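Local coordinates for protein probable manganase-dependent inorganic pyrophosphatase (Clostridium perfringens, PDB 3L2B) that probably hydrolyses inorganic pyrophosphate as a family II enzyme, with a regulatory CBS-DRTGG region that binds AMP as inhibitor and diadenosine tetraphosphate as activator, at residues 38-42 against 53-57; 101-107 against 121-126. All coordinates share one frame; numbering follows the deposited sequence.

Interaction 1 of 2, residues 38-42 against 53-57; sequences LKSIP and MLSTS. With B4P (bis(adenosine)-5'-tetraphosphate), chain C.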
ATOM      1  N   LEU A  38      10.314  14.334  -4.613  1.00 63.14           N
ATOM      2  CA  LEU A  38      10.617  13.495  -5.771  1.00 61.30           C
ATOM      3  C   LEU A  38       9.455  12.558  -6.103  1.00 60.44           C
ATOM      4  O   LEU A  38       8.713  12.158  -5.225  1.00 61.38           O
ATOM      5  CB  LEU A  38      11.894  12.703  -5.501  1.00 60.23           C
ATOM      6  CG  LEU A  38      13.118  13.551  -5.131  1.00 61.24           C
ATOM      7  CD1 LEU A  38      14.237  12.659  -4.640  1.00 60.11           C
ATOM      8  CD2 LEU A  38      13.581  14.407  -6.306  1.00 60.13           C
ATOM      9  N   LYS A  39       9.288  12.259  -7.385  1.00 59.18           N
ATOM     10  CA  LYS A  39       8.300  11.277  -7.852  1.00 58.53           C
ATOM     11  C   LYS A  39       9.012   9.966  -8.126  1.00 56.81           C
ATOM     12  O   LYS A  39       8.416   8.888  -8.167  1.00 57.02           O
ATOM     13  CB  LYS A  39       7.595  11.767  -9.126  1.00 59.17           C
ATOM     14  CG  LYS A  39       7.093  13.221  -9.024  1.00 61.91           C
ATOM     15  CD  LYS A  39       6.327  13.718 -10.271  1.00 62.78           C
ATOM     16  CE  LYS A  39       7.236  13.890 -11.482  1.00 62.16           C
ATOM     17  NZ  LYS A  39       6.472  14.219 -12.709  1.00 63.03           N
ATOM     18  N   SER A  40      10.314  10.073  -8.330  1.00 55.05           N
ATOM     19  CA  SER A  40      11.173   8.893  -8.418  1.00 52.73           C
ATOM     20  C   SER A  40      12.553   9.197  -7.887  1.00 51.26           C
ATOM     21  O   SER A  40      12.917  10.360  -7.644  1.00 52.13           O
ATOM     22  CB  SER A  40      11.272   8.397  -9.838  1.00 52.06           C
ATOM     23  OG  SER A  40      11.995   9.336 -10.588  1.00 55.11           O
ATOM     24  N   ILE A  41      13.307   8.125  -7.675  1.00 48.97           N
ATOM     25  CA  ILE A  41      14.624   8.226  -7.060  1.00 48.05           C
ATOM     26  C   ILE A  41      15.480   7.039  -7.458  1.00 47.04           C
ATOM     27  O   ILE A  41      15.039   5.890  -7.407  1.00 46.35           O
ATOM     28  CB  ILE A  41      14.538   8.345  -5.527  1.00 48.48           C
ATOM     29  CG1 ILE A  41      15.901   8.724  -4.931  1.00 48.30           C
ATOM     30  CG2 ILE A  41      14.010   7.058  -4.926  1.00 47.33           C
ATOM     31  CD1 ILE A  41      15.892   8.893  -3.412  1.00 49.27           C
ATOM     32  N   PRO A  42      16.702   7.312  -7.918  1.00 46.52           N
ATOM     33  CA  PRO A  42      17.581   6.221  -8.354  1.00 45.27           C
ATOM     34  C   PRO A  42      18.116   5.350  -7.210  1.00 43.83           C
ATOM     35  O   PRO A  42      18.304   5.791  -6.080  1.00 42.75           O
ATOM     36  CB  PRO A  42      18.705   6.958  -9.081  1.00 46.10           C
ATOM     37  CG  PRO A  42      18.723   8.331  -8.453  1.00 47.56           C
ATOM     38  CD  PRO A  42      17.313   8.642  -8.083  1.00 46.97           C
ATOM     39  N   MET A  53      15.507   2.109 -10.332  1.00 45.13           N
ATOM     40  CA  MET A  53      14.740   3.300  -9.973  1.00 45.08           C
ATOM     41  C   MET A  53      13.431   2.971  -9.225  1.00 43.34           C
ATOM     42  O   MET A  53      12.721   2.020  -9.560  1.00 42.22           O
ATOM     43  CB  MET A  53      14.422   4.104 -11.228  1.00 46.24           C
ATOM     44  CG  MET A  53      13.679   5.402 -10.947  1.00 51.89           C
ATOM     45  SD  MET A  53      12.839   6.028 -12.437  1.00 63.07           S
ATOM     46  CE  MET A  53      13.926   7.385 -12.911  1.00 60.27           C
ATOM     47  N   LEU A  54      13.177   3.775  -8.200  1.00 41.75           N
ATOM     48  CA  LEU A  54      11.981   3.686  -7.390  1.00 41.56           C
ATOM     49  C   LEU A  54      10.978   4.817  -7.710  1.00 41.10           C
ATOM     50  O   LEU A  54      11.309   5.986  -7.692  1.00 39.22           O
ATOM     51  CB  LEU A  54      12.333   3.749  -5.906  1.00 41.08           C
ATOM     52  CG  LEU A  54      11.136   3.300  -5.048  1.00 40.84           C
ATOM     53  CD1 LEU A  54      10.901   1.800  -5.212  1.00 34.51           C
ATOM     54  CD2 LEU A  54      11.293   3.716  -3.577  1.00 40.19           C
ATOM     55  N   SER A  55       9.753   4.438  -8.005  1.00 40.96           N
ATOM     56  CA  SER A  55       8.665   5.431  -8.121  1.00 41.58           C
ATOM     57  C   SER A  55       7.467   5.017  -7.288  1.00 41.31           C
ATOM     58  O   SER A  55       7.389   3.881  -6.787  1.00 41.10           O
ATOM     59  CB  SER A  55       8.184   5.494  -9.542  1.00 41.73           C
ATOM     60  OG  SER A  55       7.306   4.399  -9.735  1.00 43.63           O
ATOM     61  N   THR A  56       6.478   5.896  -7.221  1.00 41.60           N
ATOM     62  CA  THR A  56       5.225   5.521  -6.544  1.00 41.45           C
ATOM     63  C   THR A  56       4.423   4.488  -7.337  1.00 41.17           C
ATOM     64  O   THR A  56       3.577   3.845  -6.765  1.00 41.72           O
ATOM     65  CB  THR A  56       4.325   6.708  -6.200  1.00 42.82           C
ATOM     66  OG1 THR A  56       3.853   7.312  -7.400  1.00 43.17           O
ATOM     67  CG2 THR A  56       5.081   7.733  -5.343  1.00 43.60           C
ATOM     68  N   SER A  57       4.719   4.310  -8.623  1.00 40.70           N
ATOM     69  CA  SER A  57       4.126   3.224  -9.411  1.00 41.40           C
ATOM     70  C   SER A  57       4.602   1.834  -8.970  1.00 40.64           C
ATOM     71  O   SER A  57       3.809   0.902  -8.872  1.00 41.47           O
ATOM     72  CB  SER A  57       4.404   3.416 -10.892  1.00 42.36           C
ATOM     73  OG  SER A  57       5.748   3.110 -11.228  1.00 44.53           O
TER
HETATM   74  PA  B4P C   1       6.476   8.878 -15.856  1.00 52.58           P
HETATM   75  O1A B4P C   1       5.777   8.704 -17.132  1.00 56.52           O
HETATM   76  O2A B4P C   1       7.893   9.597 -15.970  1.00 59.37           O
HETATM   77  O3A B4P C   1       5.434   9.588 -14.897  1.00 53.06           O
HETATM   78  PB  B4P C   1       5.703  10.419 -13.561  1.00 52.62           P
HETATM   79  O1B B4P C   1       6.339  11.712 -13.861  1.00 55.51           O
HETATM   80  O2B B4P C   1       6.488   9.531 -12.498  1.00 55.97           O
HETATM   81  O3B B4P C   1       4.183  10.593 -13.084  1.00 54.03           O
HETATM   82  PG  B4P C   1       3.266  11.821 -13.555  1.00 56.15           P
HETATM   83  O1G B4P C   1       3.483  12.035 -15.004  1.00 57.40           O
HETATM   84  O2G B4P C   1       1.754  11.649 -13.108  1.00 55.77           O
HETATM   85  O3G B4P C   1       3.803  13.045 -12.675  1.00 58.28           O
HETATM   86  PD  B4P C   1       3.023  14.455 -12.711  1.00 56.92           P
HETATM   87  O1D B4P C   1       3.964  15.551 -12.431  1.00 54.44           O
HETATM   88  O2D B4P C   1       2.230  14.618 -14.099  1.00 56.97           O
HETATM   89  O5E B4P C   1       6.763   7.420 -15.280  1.00 53.12           O
HETATM   90  C5E B4P C   1       5.685   6.631 -14.771  1.00 51.19           C
HETATM   91  C4E B4P C   1       6.303   5.424 -14.075  1.00 49.11           C
HETATM   92  O4E B4P C   1       7.206   4.775 -14.962  1.00 49.03           O
HETATM   93  C3E B4P C   1       7.137   5.848 -12.889  1.00 48.41           C
HETATM   94  O3E B4P C   1       6.389   5.686 -11.714  1.00 43.33           O
HETATM   95  C2E B4P C   1       8.362   4.970 -12.916  1.00 49.70           C
HETATM   96  O2E B4P C   1       8.153   3.804 -12.143  1.00 50.57           O
HETATM   97  C1E B4P C   1       8.511   4.560 -14.358  1.00 50.03           C
HETATM   98  N9A B4P C   1       9.629   5.354 -14.931  1.00 48.22           N
HETATM   99  C8A B4P C   1       9.817   6.691 -14.795  1.00 48.60           C
HETATM  100  N7A B4P C   1      10.958   7.097 -15.426  1.00 48.47           N
HETATM  101  C5A B4P C   1      11.517   6.015 -15.983  1.00 48.14           C
HETATM  102  C6A B4P C   1      12.712   5.732 -16.778  1.00 49.87           C
HETATM  103  N6A B4P C   1      13.553   6.707 -17.135  1.00 50.40           N
HETATM  104  N1A B4P C   1      12.957   4.454 -17.145  1.00 54.24           N
HETATM  105  C2A B4P C   1      12.115   3.460 -16.809  1.00 51.64           C
HETATM  106  N3A B4P C   1      11.015   3.651 -16.077  1.00 51.24           N
HETATM  107  C4A B4P C   1      10.653   4.871 -15.634  1.00 49.57           C
HETATM  108  O5F B4P C   1       2.004  14.261 -11.509  1.00 57.01           O
HETATM  109  C5F B4P C   1       2.514  14.013 -10.210  1.00 55.75           C
HETATM  110  C4F B4P C   1       1.342  13.841  -9.279  1.00 50.65           C
HETATM  111  O4F B4P C   1       0.638  15.083  -9.182  1.00 50.59           O
HETATM  112  C3F B4P C   1       0.383  12.799  -9.808  1.00 51.10           C
HETATM  113  O3F B4P C   1       0.590  11.544  -9.154  1.00 51.56           O
HETATM  114  C2F B4P C   1      -0.987  13.376  -9.486  1.00 49.63           C
HETATM  115  O2F B4P C   1      -1.344  12.875  -8.216  1.00 48.76           O
HETATM  116  C1F B4P C   1      -0.760  14.888  -9.434  1.00 49.74           C
HETATM  117  N9B B4P C   1      -1.226  15.445 -10.720  1.00 49.41           N
HETATM  118  C8B B4P C   1      -1.044  14.931 -11.953  1.00 49.32           C
HETATM  119  N7B B4P C   1      -1.660  15.701 -12.883  1.00 49.03           N
HETATM  120  C5B B4P C   1      -2.254  16.720 -12.255  1.00 50.11           C
HETATM  121  C6B B4P C   1      -3.072  17.882 -12.650  1.00 49.87           C
HETATM  122  N6B B4P C   1      -3.375  18.113 -13.941  1.00 49.87           N
HETATM  123  N1B B4P C   1      -3.501  18.701 -11.681  1.00 51.41           N
HETATM  124  C2B B4P C   1      -3.208  18.492 -10.390  1.00 53.18           C
HETATM  125  N3B B4P C   1      -2.485  17.449  -9.957  1.00 52.25           N
HETATM  126  C4B B4P C   1      -1.982  16.541 -10.830  1.00 51.57           C

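Interaction 2 of 2, residues 101-107 against 121-126; sequences PGKVVVA and GDIAIA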
ATOM      1  N   PRO A 101      11.990 -17.309   5.841  1.00 45.62           N
ATOM      2  CA  PRO A 101      11.641 -17.975   4.584  1.00 46.26           C
ATOM      3  C   PRO A 101      10.163 -18.340   4.374  1.00 45.95           C
ATOM      4  O   PRO A 101       9.767 -18.673   3.252  1.00 46.51           O
ATOM      5  CB  PRO A 101      12.471 -19.254   4.647  1.00 46.94           C
ATOM      6  CG  PRO A 101      12.498 -19.587   6.098  1.00 47.80           C
ATOM      7  CD  PRO A 101      12.558 -18.246   6.822  1.00 46.24           C
ATOM      8  N   GLY A 102       9.363 -18.308   5.430  1.00 44.93           N
ATOM      9  CA  GLY A 102       7.963 -18.748   5.301  1.00 44.70           C
ATOM     10  C   GLY A 102       6.981 -17.640   4.970  1.00 43.73           C
ATOM     11  O   GLY A 102       7.300 -16.667   4.305  1.00 42.56           O
ATOM     12  N   LYS A 103       5.779 -17.799   5.491  1.00 43.71           N
ATOM     13  CA  LYS A 103       4.699 -16.831   5.287  1.00 43.04           C
ATOM     14  C   LYS A 103       4.404 -16.054   6.560  1.00 41.69           C
ATOM     15  O   LYS A 103       4.609 -16.573   7.661  1.00 41.53           O
ATOM     16  CB  LYS A 103       3.429 -17.555   4.828  1.00 44.27           C
ATOM     17  CG  LYS A 103       2.854 -18.625   5.817  1.00 45.49           C
ATOM     18  CD  LYS A 103       1.471 -19.176   5.335  1.00 49.69           C
ATOM     19  CE  LYS A 103       0.957 -20.408   6.147  1.00 51.12           C
ATOM     20  NZ  LYS A 103       2.039 -21.405   6.485  1.00 51.74           N
ATOM     21  N   VAL A 104       3.917 -14.815   6.391  1.00 40.57           N
ATOM     22  CA  VAL A 104       3.398 -14.017   7.510  1.00 39.43           C
ATOM     23  C   VAL A 104       1.988 -14.474   7.838  1.00 40.28           C
ATOM     24  O   VAL A 104       1.183 -14.667   6.974  1.00 40.82           O
ATOM     25  CB  VAL A 104       3.354 -12.507   7.237  1.00 39.17           C
ATOM     26  CG1 VAL A 104       2.998 -11.750   8.540  1.00 36.03           C
ATOM     27  CG2 VAL A 104       4.678 -12.019   6.681  1.00 37.09           C
ATOM     28  N   VAL A 105       1.731 -14.661   9.112  1.00 40.72           N
ATOM     29  CA  VAL A 105       0.487 -15.193   9.578  1.00 41.96           C
ATOM     30  C   VAL A 105       0.181 -14.580  10.921  1.00 42.97           C
ATOM     31  O   VAL A 105       1.053 -14.487  11.808  1.00 43.97           O
ATOM     32  CB  VAL A 105       0.543 -16.725   9.754  1.00 42.46           C
ATOM     33  CG1 VAL A 105      -0.719 -17.229  10.471  1.00 44.41           C
ATOM     34  CG2 VAL A 105       0.648 -17.427   8.413  1.00 42.78           C
ATOM     35  N   VAL A 106      -1.050 -14.144  11.074  1.00 43.82           N
ATOM     36  CA  VAL A 106      -1.515 -13.680  12.378  1.00 45.17           C
ATOM     37  C   VAL A 106      -1.897 -14.910  13.181  1.00 47.36           C
ATOM     38  O   VAL A 106      -2.716 -15.733  12.745  1.00 47.98           O
ATOM     39  CB  VAL A 106      -2.714 -12.728  12.252  1.00 45.39           C
ATOM     40  CG1 VAL A 106      -3.284 -12.374  13.638  1.00 44.89           C
ATOM     41  CG2 VAL A 106      -2.299 -11.475  11.474  1.00 43.35           C
ATOM     42  N   ALA A 107      -1.275 -15.042  14.340  1.00 49.68           N
ATOM     43  CA  ALA A 107      -1.569 -16.144  15.247  1.00 52.52           C
ATOM     44  C   ALA A 107      -2.735 -15.752  16.150  1.00 55.41           C
ATOM     45  O   ALA A 107      -2.520 -15.305  17.275  1.00 57.44           O
ATOM     46  CB  ALA A 107      -0.367 -16.483  16.079  1.00 51.87           C
ATOM     47  N   GLY A 121       9.516 -21.872   9.850  1.00 46.02           N
ATOM     48  CA  GLY A 121      10.039 -20.817   8.977  1.00 44.63           C
ATOM     49  C   GLY A 121       9.124 -19.636   8.775  1.00 43.15           C
ATOM     50  O   GLY A 121       9.520 -18.580   8.226  1.00 41.84           O
ATOM     51  N   ASP A 122       7.889 -19.799   9.218  1.00 42.69           N
ATOM     52  CA  ASP A 122       6.901 -18.727   9.069  1.00 42.39           C
ATOM     53  C   ASP A 122       7.254 -17.507   9.914  1.00 42.29           C
ATOM     54  O   ASP A 122       8.103 -17.560  10.820  1.00 42.01           O
ATOM     55  CB  ASP A 122       5.474 -19.227   9.359  1.00 42.46           C
ATOM     56  CG  ASP A 122       4.903 -20.042   8.199  1.00 44.32           C
ATOM     57  OD1 ASP A 122       5.461 -20.028   7.068  1.00 46.12           O
ATOM     58  OD2 ASP A 122       3.900 -20.724   8.418  1.00 50.12           O
ATOM     59  N   ILE A 123       6.607 -16.404   9.567  1.00 41.90           N
ATOM     60  CA  ILE A 123       6.614 -15.195  10.377  1.00 41.98           C
ATOM     61  C   ILE A 123       5.260 -15.057  11.037  1.00 42.35           C
ATOM     62  O   ILE A 123       4.217 -14.888  10.368  1.00 44.04           O
ATOM     63  CB  ILE A 123       6.907 -13.962   9.515  1.00 41.28           C
ATOM     64  CG1 ILE A 123       8.264 -14.139   8.807  1.00 41.91           C
ATOM     65  CG2 ILE A 123       6.948 -12.716  10.348  1.00 40.72           C
ATOM     66  CD1 ILE A 123       8.208 -14.896   7.541  1.00 38.40           C
ATOM     67  N   ALA A 124       5.274 -15.118  12.357  1.00 42.43           N
ATOM     68  CA  ALA A 124       4.046 -15.115  13.155  1.00 42.17           C
ATOM     69  C   ALA A 124       3.844 -13.834  13.916  1.00 42.23           C
ATOM     70  O   ALA A 124       4.687 -13.403  14.663  1.00 43.20           O
ATOM     71  CB  ALA A 124       4.032 -16.292  14.120  1.00 41.91           C
ATOM     72  N   ILE A 125       2.686 -13.233  13.715  1.00 43.32           N
ATOM     73  CA  ILE A 125       2.289 -12.070  14.476  1.00 43.65           C
ATOM     74  C   ILE A 125       1.395 -12.542  15.592  1.00 45.09           C
ATOM     75  O   ILE A 125       0.380 -13.164  15.351  1.00 44.87           O
ATOM     76  CB  ILE A 125       1.549 -11.063  13.609  1.00 43.85           C
ATOM     77  CG1 ILE A 125       2.489 -10.517  12.532  1.00 41.38           C
ATOM     78  CG2 ILE A 125       0.995  -9.978  14.478  1.00 43.56           C
ATOM     79  CD1 ILE A 125       1.762  -9.836  11.404  1.00 42.06           C
ATOM     80  N   ALA A 126       1.816 -12.255  16.821  1.00 46.87           N
ATOM     81  CA  ALA A 126       1.210 -12.813  18.029  1.00 48.18           C
ATOM     82  C   ALA A 126       1.019 -11.771  19.097  1.00 49.98           C
ATOM     83  O   ALA A 126       1.728 -10.769  19.144  1.00 49.87           O
ATOM     84  CB  ALA A 126       2.099 -13.928  18.595  1.00 48.49           C
TER

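Interaction 1 of 2, residues 38-42 against 53-57
S40 and M53 meet on the ligand-facing side of an antiparallel hairpin, where the methyl CE of M53 lies 3.6 Å from S40 OG. The M53 chain starts anti to its backbone N (chi1 -177°) and runs past S40, placing SD above the adenine plane of the bound diadenosine tetraphosphate, 3.7 Å from N7A. A flexible, polarisable thioether suits this place between a small serine and a purine. On the other face I41 and L54 cross their side chains, CG2 of I41 reaching CB of L54 at 3.8 Å; this branched, greasy pair packs toward helix 26-35. I41 N donates to L54 O (2.9 Å) and L54 N to I41 O, as in a hydrogen-bonded antiparallel pair.

K39, S55 and S57 serve the ligand. From the loop just before the strand, K39 bends at chi3 (-69°) and brings NZ among the phosphates, where it donates to O1B at 2.8 Å and to O3G and O1D. S55 is the N-cap of helix 56-64: its OG receives a hydrogen bond from S57 OG and a weak one from S57 N. Both serine hydroxyls face the ligand's ribose, S57 OG being 2.7 Å from O2E. T56 instead makes a dimer contact, its OG1 hydrogen-bonded to the same atom of T56 of the second subunit.

The chemistry divides labour: thioether for the base, the N-cap hydroxyl of S55 and that of S57 beside the sugar, an ammonium probably offsetting phosphate charge. K39, S55 and S57 of the second subunit also hold the ligand, so the dimer shares this CBS site.

Interaction 2 of 2, residues 101-107 against 121-126
K103 and D122 grip each other twice where two parallel strands begin. The backbone N of K103 donates to D122 OD1 in an almost straight bond (2.7 Å, 174° at the hydrogen), though it comes from above the carboxylate plane. The K103 side chain then doubles back: with CG set between the backbone N and the carbonyl carbon (chi1 60°), it crosses the carboxylate, CG passing 3.2 Å from OD1, and NZ reaches the syn side of OD2 at 2.8 Å in a salt bridge. The long, flexible lysine chain suits this return. OD1 also lies 3.3 Å from CA of G102, a tight approach for which a residue without a side chain is well suited, and G102 N bonds to G121 O (2.8 Å). G121 has a positive phi (100°), where a side chain would press on the preceding carbonyl.

From there the strands run on in register. I123 N donates to K103 O, V105 N to I123 O, I125 N to V105 O and A107 N to I125 O. V104, V106, I123 and I125 share one face, where V104 CG1 touches I125 CD1 at 3.7 Å; helix 174-180 and F175 of the second subunit pack against it. V105 and A124 look to the other side, while A107 directs its CB at 121-126. L136 of helix 130-138 packs on A107, A124 and A126, whose small methyls suit the close approach.

S119 N also donates to D122 OD2, and K103 NZ weakly to F117 O. Further out, S142 OG is hydrogen-bonded to the carbonyls of G121 and D122, fixing the backbone that carries D122.

The chemistry joins an apolar strand pair to a polar clasp: the aspartate binds backbone and ammonium together, its negative charge probably well compensated.

In the fold
Interactions 1 and 2 belong to different modules of the regulatory region, a CBS domain and the DRTGG domain, and lie on opposite sides of the chain's centre. Their centres are 30 Å apart. Interaction 1 holds four residues of the ligand pocket; the pocket also includes residues from 192-197 and 216-220, and the second subunit contributes to holding the ligand. Interaction 2 contributes none. What they have in common is the dimer: 53-57 meets the second subunit at T56, while 101-107 packs V104 and V106 against its F175. With about 19 Å between the nearest atoms of the two contacts, any influence of the nucleotide on the DRTGG sheet within the chain is probably indirect.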